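Local coordinates for gala protein type 1, 3 or 4 (Legionella pneumophila subsp. pneumophila, PDB 4XA9), which is a leucine-rich repeat protein that may bind small GTPases and act as a GTPase activator, at residues A[11-15]-A[16-20]; A[61-64]-A[65-69]; A[96-100]-A[101-105]; A[172-176]-A[177-181]. All blocks are in the same frame, centred on the assembly; numbering follows the deposited sequence. Where two conformers were deposited one is given.

From the N terminus the chain runs through four tight local contacts in series; none nests within or crosses another. Contact 1 closes the hairpin of strands 13-14 and 19-21, which starts one end of the long sheet. Contact 2 turns the chain out of helix 57-63, on its way to strand 71-73. Contact 3 leads it out of strand 95-97 toward helix 104-113, and contact 4 starts helix 176-184 after strand 166-168. No two of the contacts touch: the centres of contacts 1 and 2 lie about 18 Å apart, and those of contacts 1 and 4 about 41 Å, on opposite sides of the chain's centre.

Contact 1 (A[11-15]-A[16-20]); sequences KGYDK and NLNQL
D14 and the residues 16-19 close a beta hairpin with a G1 bulge, the turn that joins strand 13-14 to strand 19-21 at one end of the leucine-rich repeat sheet. N16 comes first: its backbone N makes a weak bond of 3.0 Å to D14 OD1, and a water links N16 OD1 to the same carboxylate oxygen, on that side weakly. L17 follows with a firmer grip, its N 3.1 Å from D14 OD1, reached from above the carboxylate plane. D14 holds CG anti to its own N (chi1 -171°), which swings the carboxylate over the turn, where OD2 also lies against L17 CD1. N18 carries the bulge. It takes a left-handed backbone conformation and faces D14 together with Q19, while its amide runs beside the Y13 ring, nearly coplanar with it; a second water spans N18 OD1 and K15 O. K15 CG lies over one face of that ring, toward its rim, and H42 meets the ring edge-to-face. Q19 then pairs with D14 through two backbone bonds, D14 N to Q19 O at 2.8 Å and Q19 N to D14 O at 3.1 Å. L20 stands opposite Y13 in a non-hydrogen-bonded pair and turns its side chain to the buried face, against L35, F38 and L39 of helix 32-41. Its CD1 also reaches back across the hairpin, 3.5 Å from G12 C, and L20 CA directs its hydrogen at G12 O across 3.4 Å.

Contact 2 (A[61-64]-A[65-69]); sequences KLFV and NKTSV
K66 folds back over the last residues before the turn and sets its ammonium group on L62 O, NZ to O 2.7 Å. Two bends in the lysine chain make this possible: chi2 at -85° turns CD back toward the helix, and chi4 at 63° curls NZ in again, so that the nitrogen meets the carbonyl oxygen from above the carbonyl plane. The same residue closes a type II beta turn, with K66 N 3.2 Å from F63 O. N65 occupies the left-handed corner of that turn. Its side chain runs alongside V64, ND2 3.3 Å from V64 CG1, and the amide is secured by the neighbouring repeat, OD1 by N91 N and ND2 by E89 O. F63 holds CG anti to the backbone N, and the ring reaches along the chain toward T67 and V69. V69 CB lies at the ring edge, 4.2 Å from CZ, while C36 and L48 also touch the phenylalanine. T67 turns OG1 to the position between its N and carbonyl carbon; there it accepts from V69 N at 3.2 Å. A water bonded to F63 O at 2.9 Å and to T67 N at 2.8 Å also bonds T67 OG1 and sits over one face of the F63 ring, offset toward its rim. A beta turn followed directly by an ST turn thus brings the chain from the helical outer side of one leucine-rich repeat back toward the strand of the next.

Contact 3 (A[96-100]-A[101-105]); sequences LDVSF and NEIGD
N101 tucks its amide back under the preceding loop, where ND2 lies 3.3 Å from V98 O and 3.2 Å from S99 O. Both bonds are weak, and the stronger partner of this nitrogen is I74 O in the neighbouring repeat. OD1 of the same amide accepts from I79 N, so a buried polar group is held at both ends. Beside it V98 and I103 pack as apolar groups. V98 CG2 meets I103 CD1 at 3.8 Å, the two side chains crossing at about a right angle; I103 CG1 stands between its N and carbonyl carbon (chi1 71°). L111 touches both residues, and L87 and A84 come from helix 80-87. Here the sequence places V98, N101 and I103 at the hydrophobic, asparagine and hydrophobic positions of the leucine-rich repeat consensus, in the bend that leads from strand 95-97 to helix 104-113. Next along the coil, N125 repeats the role: its ND2 bonds to V98 O and its OD1 accepts from I103 N, and from N101 N as well. On the other side of the bend the side chains turn from this apolar core but are still buried, D97 and F100 meeting another protein chain. D97 OD1 forms an Asx turn with S99 N, 2.9 Å away, and takes a second bond from S99 OG at 2.8 Å. F100 stacks on H76 and meets the Y124 ring. Loosest is E102, exposed in a left-handed backbone conformation, its CB pointing away from residues 96-100 and its side chain touching K126.

Contact 4 (A[172-176]-A[177-181]); sequences CDVSD and IGAIE
S175 and I177 meet at the start of helix 176-184, where S175 is the N-cap. Its OG, held between the residue's own N and carbonyl carbon by a chi1 of 71°, accepts weakly from I177 N at 3.5 Å. The hydroxyl has a stronger partner in D152 OD2 on the preceding helix, and as it faces a carboxylate there it presumably gives its proton to it. The other oxygen of that carboxylate, D152 OD1, takes G178 N, which also bonds weakly to S175 O. So one aspartate serves two groups of the first turn. S175 O is used further on by A179 N at 3.1 Å, in the carbonyl plane, the first full helical bond. D176 O follows with I180 N at 2.8 Å, and I180 CG1 packs down on the same oxygen at 3.1 Å. The D176 side chain faces the next repeat instead: OD2 bonds to T199 OG1 and OD1 to S202 OG. Upstream, C172 N and V174 N both give their protons to N196 OD1, and D173 OD1 makes a salt bridge with a basic side chain of another protein chain. Apolar contact is slight, V174 CG1 standing 4.4 Å from A179 CB. Aspartates near the start of one helix thus bond to hydroxyls just before the next, D152 to the N-cap S175 and D176 to T199 and S202, and so stitch successive helix starts of this leucine-rich repeat solenoid together.

Contact 1 (A[11-15]-A[16-20])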
loop_
_atom_site.group_PDB
_atom_site.type_symbol
_atom_site.label_atom_id
_atom_site.label_comp_id
_atom_site.label_asym_id
_atom_site.label_seq_id
_atom_site.Cartn_x
_atom_site.Cartn_y
_atom_site.Cartn_z
ATOM N N LYS A 11 13.968 -3.685 -23.252
ATOM C CA LYS A 11 14.438 -3.831 -21.877
ATOM C C LYS A 11 13.317 -4.343 -20.970
ATOM O O LYS A 11 13.563 -5.062 -20.004
ATOM C CB LYS A 11 15.003 -2.510 -21.357
ATOM C CG LYS A 11 16.250 -2.073 -22.114
ATOM C CD LYS A 11 16.738 -0.709 -21.675
ATOM C CE LYS A 11 18.139 -0.451 -22.198
ATOM N NZ LYS A 11 18.778 0.702 -21.508
ATOM N N GLY A 12 12.081 -3.994 -21.300
ATOM C CA GLY A 12 10.941 -4.437 -20.514
ATOM C C GLY A 12 10.478 -5.835 -20.876
ATOM O O GLY A 12 9.696 -6.454 -20.152
ATOM N N TYR A 13 10.967 -6.338 -22.003
ATOM C CA TYR A 13 10.570 -7.646 -22.502
ATOM C C TYR A 13 11.349 -8.770 -21.808
ATOM O O TYR A 13 12.505 -9.021 -22.135
ATOM C CB TYR A 13 10.776 -7.698 -24.023
ATOM C CG TYR A 13 10.323 -8.968 -24.720
ATOM C CD1 TYR A 13 9.515 -9.900 -24.082
ATOM C CD2 TYR A 13 10.734 -9.241 -26.024
ATOM C CE1 TYR A 13 9.118 -11.062 -24.723
ATOM C CE2 TYR A 13 10.341 -10.394 -26.671
ATOM C CZ TYR A 13 9.534 -11.301 -26.019
ATOM O OH TYR A 13 9.147 -12.454 -26.664
ATOM N N ASP A 14 10.704 -9.434 -20.849
ATOM C CA ASP A 14 11.256 -10.628 -20.209
ATOM C C ASP A 14 10.916 -11.860 -21.054
ATOM O O ASP A 14 9.792 -12.355 -21.015
ATOM C CB ASP A 14 10.702 -10.774 -18.785
ATOM C CG ASP A 14 11.389 -11.880 -17.983
ATOM O OD1 ASP A 14 11.786 -12.920 -18.560
ATOM O OD2 ASP A 14 11.520 -11.707 -16.753
ATOM N N LYS A 15 11.892 -12.347 -21.814
ATOM C CA LYS A 15 11.656 -13.440 -22.757
ATOM C C LYS A 15 11.549 -14.800 -22.077
ATOM O O LYS A 15 11.072 -15.761 -22.675
ATOM C CB LYS A 15 12.763 -13.473 -23.813
ATOM C CG LYS A 15 12.593 -12.417 -24.896
ATOM C CD LYS A 15 13.855 -12.221 -25.719
ATOM C CE LYS A 15 14.930 -11.504 -24.917
ATOM N NZ LYS A 15 16.122 -11.175 -25.747
ATOM N N ASN A 16 11.992 -14.886 -20.830
ATOM C CA ASN A 16 11.866 -16.130 -20.093
ATOM C C ASN A 16 10.449 -16.296 -19.570
ATOM O O ASN A 16 9.936 -17.412 -19.492
ATOM C CB ASN A 16 12.874 -16.182 -18.951
ATOM C CG ASN A 16 14.303 -16.219 -19.451
ATOM O OD1 ASN A 16 15.050 -15.253 -19.304
ATOM N ND2 ASN A 16 14.692 -17.339 -20.047
ATOM N N LEU A 17 9.818 -15.174 -19.238
ATOM C CA LEU A 17 8.483 -15.181 -18.662
ATOM C C LEU A 17 7.415 -14.711 -19.651
ATOM O O LEU A 17 6.226 -14.743 -19.334
ATOM C CB LEU A 17 8.443 -14.302 -17.409
ATOM C CG LEU A 17 9.343 -14.731 -16.247
ATOM C CD1 LEU A 17 9.230 -13.747 -15.104
ATOM C CD2 LEU A 17 8.970 -16.131 -15.797
ATOM N N ASN A 18 7.840 -14.277 -20.836
ATOM C CA ASN A 18 6.920 -13.730 -21.832
ATOM C C ASN A 18 6.056 -12.644 -21.217
ATOM O O ASN A 18 4.824 -12.655 -21.295
ATOM C CB ASN A 18 6.067 -14.839 -22.445
ATOM C CG ASN A 18 6.823 -15.622 -23.492
ATOM O OD1 ASN A 18 7.601 -15.049 -24.254
ATOM N ND2 ASN A 18 6.610 -16.933 -23.536
ATOM N N GLN A 19 6.748 -11.704 -20.601
ATOM C CA GLN A 19 6.143 -10.654 -19.811
ATOM C C GLN A 19 6.763 -9.337 -20.245
ATOM O O GLN A 19 7.979 -9.257 -20.439
ATOM C CB GLN A 19 6.373 -10.926 -18.317
ATOM C CG GLN A 19 6.566 -9.691 -17.455
ATOM C CD GLN A 19 5.262 -9.183 -16.905
ATOM O OE1 GLN A 19 4.208 -9.761 -17.165
ATOM N NE2 GLN A 19 5.321 -8.101 -16.137
ATOM N N LEU A 20 5.930 -8.321 -20.442
ATOM C CA LEU A 20 6.424 -6.991 -20.784
ATOM C C LEU A 20 6.134 -6.034 -19.639
ATOM O O LEU A 20 4.975 -5.833 -19.283
ATOM C CB LEU A 20 5.785 -6.483 -22.085
ATOM C CG LEU A 20 6.196 -5.097 -22.603
ATOM C CD1 LEU A 20 7.715 -4.978 -22.769
ATOM C CD2 LEU A 20 5.481 -4.783 -23.927
HETATM O O HOH W 1 14.911 -12.485 -17.616
HETATM O O HOH W 2 9.992 -15.867 -25.229
#

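Contact 2 (A[61-64]-A[65-69])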
loop_
_atom_site.group_PDB
_atom_site.type_symbol
_atom_site.label_atom_id
_atom_site.label_comp_id
_atom_site.label_asym_id
_atom_site.label_seq_id
_atom_site.Cartn_x
_atom_site.Cartn_y
_atom_site.Cartn_z
ATOM N N LYS A 61 -9.015 2.653 -24.653
ATOM C CA LYS A 61 -9.728 2.462 -25.923
ATOM C C LYS A 61 -8.793 2.020 -27.042
ATOM O O LYS A 61 -9.202 1.309 -27.960
ATOM C CB LYS A 61 -10.453 3.743 -26.346
ATOM C CG LYS A 61 -11.678 4.068 -25.507
ATOM C CD LYS A 61 -12.422 5.271 -26.059
ATOM C CE LYS A 61 -13.703 5.527 -25.277
ATOM N NZ LYS A 61 -14.449 6.699 -25.814
ATOM N N LEU A 62 -7.538 2.456 -26.958
ATOM C CA LEU A 62 -6.535 2.122 -27.963
ATOM C C LEU A 62 -5.914 0.768 -27.697
ATOM O O LEU A 62 -5.232 0.209 -28.553
ATOM C CB LEU A 62 -5.447 3.198 -28.001
ATOM C CG LEU A 62 -5.964 4.563 -28.455
ATOM C CD1 LEU A 62 -4.875 5.618 -28.393
ATOM C CD2 LEU A 62 -6.518 4.445 -29.869
ATOM N N PHE A 63 -6.142 0.240 -26.500
ATOM C CA PHE A 63 -5.524 -1.019 -26.119
ATOM C C PHE A 63 -6.458 -2.212 -26.258
ATOM O O PHE A 63 -6.039 -3.296 -26.665
ATOM C CB PHE A 63 -5.018 -0.949 -24.677
ATOM C CG PHE A 63 -4.465 -2.246 -24.181
ATOM C CD1 PHE A 63 -3.171 -2.624 -24.506
ATOM C CD2 PHE A 63 -5.234 -3.093 -23.400
ATOM C CE1 PHE A 63 -2.653 -3.819 -24.064
ATOM C CE2 PHE A 63 -4.722 -4.298 -22.952
ATOM C CZ PHE A 63 -3.431 -4.665 -23.286
ATOM N N VAL A 64 -7.719 -2.015 -25.895
ATOM C CA VAL A 64 -8.649 -3.131 -25.735
ATOM C C VAL A 64 -8.890 -3.904 -27.031
ATOM O O VAL A 64 -9.094 -3.313 -28.101
ATOM C CB VAL A 64 -9.980 -2.629 -25.150
ATOM C CG1 VAL A 64 -11.076 -3.673 -25.300
ATOM C CG2 VAL A 64 -9.781 -2.279 -23.671
ATOM N N ASN A 65 -8.822 -5.233 -26.919
ATOM C CA ASN A 65 -9.033 -6.153 -28.037
ATOM C C ASN A 65 -8.039 -5.960 -29.184
ATOM O O ASN A 65 -8.342 -6.267 -30.337
ATOM C CB ASN A 65 -10.474 -6.030 -28.547
ATOM C CG ASN A 65 -11.481 -6.593 -27.559
ATOM O OD1 ASN A 65 -11.257 -7.654 -26.980
ATOM N ND2 ASN A 65 -12.575 -5.868 -27.335
ATOM N N LYS A 66 -6.847 -5.467 -28.855
ATOM C CA LYS A 66 -5.767 -5.328 -29.830
ATOM C C LYS A 66 -4.815 -6.513 -29.761
ATOM O O LYS A 66 -4.161 -6.852 -30.740
ATOM C CB LYS A 66 -4.978 -4.035 -29.591
ATOM C CG LYS A 66 -5.725 -2.769 -29.940
ATOM C CD LYS A 66 -5.585 -2.464 -31.420
ATOM C CE LYS A 66 -6.454 -1.283 -31.831
ATOM N NZ LYS A 66 -6.057 -0.022 -31.154
ATOM N N THR A 67 -4.730 -7.119 -28.581
ATOM C CA THR A 67 -3.704 -8.114 -28.288
ATOM C C THR A 67 -4.306 -9.331 -27.588
ATOM O O THR A 67 -5.491 -9.342 -27.264
ATOM C CB THR A 67 -2.596 -7.532 -27.381
ATOM O OG1 THR A 67 -3.086 -7.420 -26.039
ATOM C CG2 THR A 67 -2.162 -6.150 -27.865
ATOM N N SER A 68 -3.480 -10.342 -27.338
ATOM C CA SER A 68 -3.934 -11.529 -26.621
ATOM C C SER A 68 -3.487 -11.504 -25.157
ATOM O O SER A 68 -3.470 -12.538 -24.482
ATOM C CB SER A 68 -3.431 -12.800 -27.311
ATOM O OG SER A 68 -4.012 -12.939 -28.598
ATOM N N VAL A 69 -3.125 -10.318 -24.673
ATOM C CA VAL A 69 -2.782 -10.138 -23.267
ATOM C C VAL A 69 -3.957 -10.547 -22.380
ATOM O O VAL A 69 -5.073 -10.057 -22.556
ATOM C CB VAL A 69 -2.392 -8.682 -22.976
ATOM C CG1 VAL A 69 -2.453 -8.393 -21.476
ATOM C CG2 VAL A 69 -1.002 -8.399 -23.531
HETATM O O HOH W 3 -5.552 -6.114 -26.074
#

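Contact 3 (A[96-100]-A[101-105])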
loop_
_atom_site.group_PDB
_atom_site.type_symbol
_atom_site.label_atom_id
_atom_site.label_comp_id
_atom_site.label_asym_id
_atom_site.label_seq_id
_atom_site.Cartn_x
_atom_site.Cartn_y
_atom_site.Cartn_z
ATOM N N LEU A 96 -6.926 -8.973 -13.863
ATOM C CA LEU A 96 -6.840 -7.530 -14.064
ATOM C C LEU A 96 -6.512 -6.776 -12.783
ATOM O O LEU A 96 -7.124 -7.014 -11.741
ATOM C CB LEU A 96 -8.160 -7.003 -14.636
ATOM C CG LEU A 96 -8.340 -5.493 -14.815
ATOM C CD1 LEU A 96 -7.369 -4.937 -15.861
ATOM C CD2 LEU A 96 -9.780 -5.190 -15.216
ATOM N N ASP A 97 -5.548 -5.866 -12.874
ATOM C CA ASP A 97 -5.253 -4.938 -11.791
ATOM C C ASP A 97 -5.553 -3.509 -12.241
ATOM O O ASP A 97 -4.856 -2.964 -13.094
ATOM C CB ASP A 97 -3.790 -5.073 -11.349
ATOM C CG ASP A 97 -3.477 -4.271 -10.098
ATOM O OD1 ASP A 97 -4.304 -3.427 -9.710
ATOM O OD2 ASP A 97 -2.399 -4.476 -9.505
ATOM N N VAL A 98 -6.591 -2.908 -11.664
ATOM C CA VAL A 98 -6.935 -1.519 -11.960
ATOM C C VAL A 98 -6.853 -0.664 -10.701
ATOM O O VAL A 98 -7.516 0.370 -10.606
ATOM C CB VAL A 98 -8.359 -1.376 -12.554
ATOM C CG1 VAL A 98 -8.412 -1.921 -13.972
ATOM C CG2 VAL A 98 -9.389 -2.069 -11.667
ATOM N N SER A 99 -6.051 -1.105 -9.736
ATOM C CA SER A 99 -5.914 -0.389 -8.467
ATOM C C SER A 99 -5.456 1.052 -8.702
ATOM O O SER A 99 -4.740 1.324 -9.664
ATOM C CB SER A 99 -4.931 -1.119 -7.551
ATOM O OG SER A 99 -5.334 -2.464 -7.343
ATOM N N PHE A 100 -5.890 1.966 -7.836
ATOM C CA PHE A 100 -5.457 3.363 -7.885
ATOM C C PHE A 100 -5.715 4.017 -9.242
ATOM O O PHE A 100 -4.792 4.530 -9.876
ATOM C CB PHE A 100 -3.972 3.474 -7.533
ATOM C CG PHE A 100 -3.651 3.033 -6.129
ATOM C CD1 PHE A 100 -3.400 1.698 -5.845
ATOM C CD2 PHE A 100 -3.615 3.955 -5.093
ATOM C CE1 PHE A 100 -3.111 1.288 -4.541
ATOM C CE2 PHE A 100 -3.330 3.556 -3.790
ATOM C CZ PHE A 100 -3.078 2.220 -3.515
ATOM N N ASN A 101 -6.970 3.994 -9.678
ATOM C CA ASN A 101 -7.343 4.591 -10.963
ATOM C C ASN A 101 -8.617 5.423 -10.885
ATOM O O ASN A 101 -9.122 5.877 -11.906
ATOM C CB ASN A 101 -7.522 3.509 -12.033
ATOM C CG ASN A 101 -6.270 3.271 -12.834
ATOM O OD1 ASN A 101 -5.910 4.078 -13.696
ATOM N ND2 ASN A 101 -5.610 2.148 -12.584
ATOM N N GLU A 102 -9.130 5.606 -9.672
ATOM C CA GLU A 102 -10.395 6.303 -9.449
ATOM C C GLU A 102 -11.535 5.759 -10.312
ATOM O O GLU A 102 -12.335 6.534 -10.840
ATOM C CB GLU A 102 -10.229 7.801 -9.712
ATOM C CG GLU A 102 -9.026 8.428 -9.027
ATOM C CD GLU A 102 -8.967 9.938 -9.206
ATOM O OE1 GLU A 102 -9.977 10.535 -9.635
ATOM O OE2 GLU A 102 -7.901 10.531 -8.923
ATOM N N ILE A 103 -11.627 4.439 -10.462
ATOM C CA ILE A 103 -12.652 3.886 -11.347
ATOM C C ILE A 103 -14.046 3.975 -10.725
ATOM O O ILE A 103 -15.035 3.991 -11.436
ATOM C CB ILE A 103 -12.369 2.415 -11.735
ATOM C CG1 ILE A 103 -12.591 1.477 -10.544
ATOM C CG2 ILE A 103 -10.959 2.263 -12.314
ATOM C CD1 ILE A 103 -12.517 0.006 -10.921
ATOM N N GLY A 104 -14.121 4.027 -9.399
ATOM C CA GLY A 104 -15.385 4.266 -8.714
ATOM C C GLY A 104 -16.418 3.154 -8.804
ATOM O O GLY A 104 -16.140 2.072 -9.313
ATOM N N ASP A 105 -17.620 3.422 -8.302
ATOM C CA ASP A 105 -18.703 2.445 -8.369
ATOM C C ASP A 105 -19.135 2.173 -9.807
ATOM O O ASP A 105 -19.484 1.045 -10.151
ATOM C CB ASP A 105 -19.906 2.905 -7.534
ATOM C CG ASP A 105 -19.640 2.819 -6.047
ATOM O OD1 ASP A 105 -18.782 1.999 -5.651
ATOM O OD2 ASP A 105 -20.286 3.555 -5.273
#

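Contact 4 (A[172-176]-A[177-181])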
loop_
_atom_site.group_PDB
_atom_site.type_symbol
_atom_site.label_atom_id
_atom_site.label_comp_id
_atom_site.label_asym_id
_atom_site.label_seq_id
_atom_site.Cartn_x
_atom_site.Cartn_y
_atom_site.Cartn_z
ATOM N N CYS A 172 -11.217 -1.310 4.963
ATOM C CA CYS A 172 -12.446 -1.144 4.197
ATOM C C CYS A 172 -13.644 -0.755 5.061
ATOM O O CYS A 172 -14.792 -0.906 4.634
ATOM C CB CYS A 172 -12.767 -2.428 3.423
ATOM S SG CYS A 172 -11.630 -2.788 2.039
ATOM N N ASP A 173 -13.367 -0.253 6.262
ATOM C CA ASP A 173 -14.409 0.152 7.213
ATOM C C ASP A 173 -15.372 -0.988 7.550
ATOM O O ASP A 173 -16.583 -0.785 7.655
ATOM C CB ASP A 173 -15.187 1.362 6.677
ATOM C CG ASP A 173 -14.346 2.630 6.650
ATOM O OD1 ASP A 173 -13.550 2.835 7.588
ATOM O OD2 ASP A 173 -14.467 3.415 5.685
ATOM N N VAL A 174 -14.823 -2.185 7.735
ATOM C CA VAL A 174 -15.618 -3.347 8.108
ATOM C C VAL A 174 -15.659 -3.521 9.626
ATOM O O VAL A 174 -14.617 -3.511 10.287
ATOM C CB VAL A 174 -15.056 -4.635 7.469
ATOM C CG1 VAL A 174 -15.816 -5.853 7.961
ATOM C CG2 VAL A 174 -15.107 -4.545 5.957
ATOM N N SER A 175 -16.857 -3.677 10.184
ATOM C CA SER A 175 -16.982 -3.985 11.608
ATOM C C SER A 175 -17.371 -5.447 11.801
ATOM O O SER A 175 -17.364 -6.221 10.850
ATOM C CB SER A 175 -18.017 -3.079 12.277
ATOM O OG SER A 175 -19.327 -3.423 11.858
ATOM N N ASP A 176 -17.728 -5.809 13.033
ATOM C CA ASP A 176 -18.115 -7.179 13.363
ATOM C C ASP A 176 -19.308 -7.650 12.551
ATOM O O ASP A 176 -19.395 -8.823 12.199
ATOM C CB ASP A 176 -18.428 -7.308 14.856
ATOM C CG ASP A 176 -17.184 -7.250 15.723
ATOM O OD1 ASP A 176 -16.169 -7.865 15.340
ATOM O OD2 ASP A 176 -17.223 -6.597 16.790
ATOM N N ILE A 177 -20.224 -6.732 12.259
ATOM C CA ILE A 177 -21.413 -7.035 11.469
ATOM C C ILE A 177 -21.059 -7.638 10.112
ATOM O O ILE A 177 -21.628 -8.650 9.694
ATOM C CB ILE A 177 -22.262 -5.773 11.231
ATOM C CG1 ILE A 177 -22.602 -5.097 12.561
ATOM C CG2 ILE A 177 -23.518 -6.111 10.440
ATOM C CD1 ILE A 177 -23.362 -5.980 13.511
ATOM N N GLY A 178 -20.123 -6.999 9.422
ATOM C CA GLY A 178 -19.696 -7.477 8.121
ATOM C C GLY A 178 -18.850 -8.726 8.239
ATOM O O GLY A 178 -19.008 -9.670 7.468
ATOM N N ALA A 179 -17.950 -8.732 9.215
ATOM C CA ALA A 179 -17.018 -9.841 9.384
ATOM C C ALA A 179 -17.754 -11.134 9.718
ATOM O O ALA A 179 -17.397 -12.203 9.223
ATOM C CB ALA A 179 -15.996 -9.516 10.462
ATOM N N ILE A 180 -18.786 -11.035 10.549
ATOM C CA ILE A 180 -19.567 -12.211 10.914
ATOM C C ILE A 180 -20.247 -12.827 9.687
ATOM O O ILE A 180 -20.269 -14.050 9.531
ATOM C CB ILE A 180 -20.607 -11.870 12.004
ATOM C CG1 ILE A 180 -19.895 -11.658 13.340
ATOM C CG2 ILE A 180 -21.633 -12.994 12.150
ATOM C CD1 ILE A 180 -20.770 -11.082 14.439
ATOM N N GLU A 181 -20.772 -11.993 8.793
ATOM C CA GLU A 181 -21.417 -12.522 7.593
ATOM C C GLU A 181 -20.391 -13.175 6.663
ATOM O O GLU A 181 -20.664 -14.210 6.055
ATOM C CB GLU A 181 -22.194 -11.423 6.864
ATOM C CG GLU A 181 -23.327 -10.849 7.706
ATOM C CD GLU A 181 -24.213 -11.931 8.312
ATOM O OE1 GLU A 181 -24.677 -12.821 7.563
ATOM O OE2 GLU A 181 -24.423 -11.902 9.545
#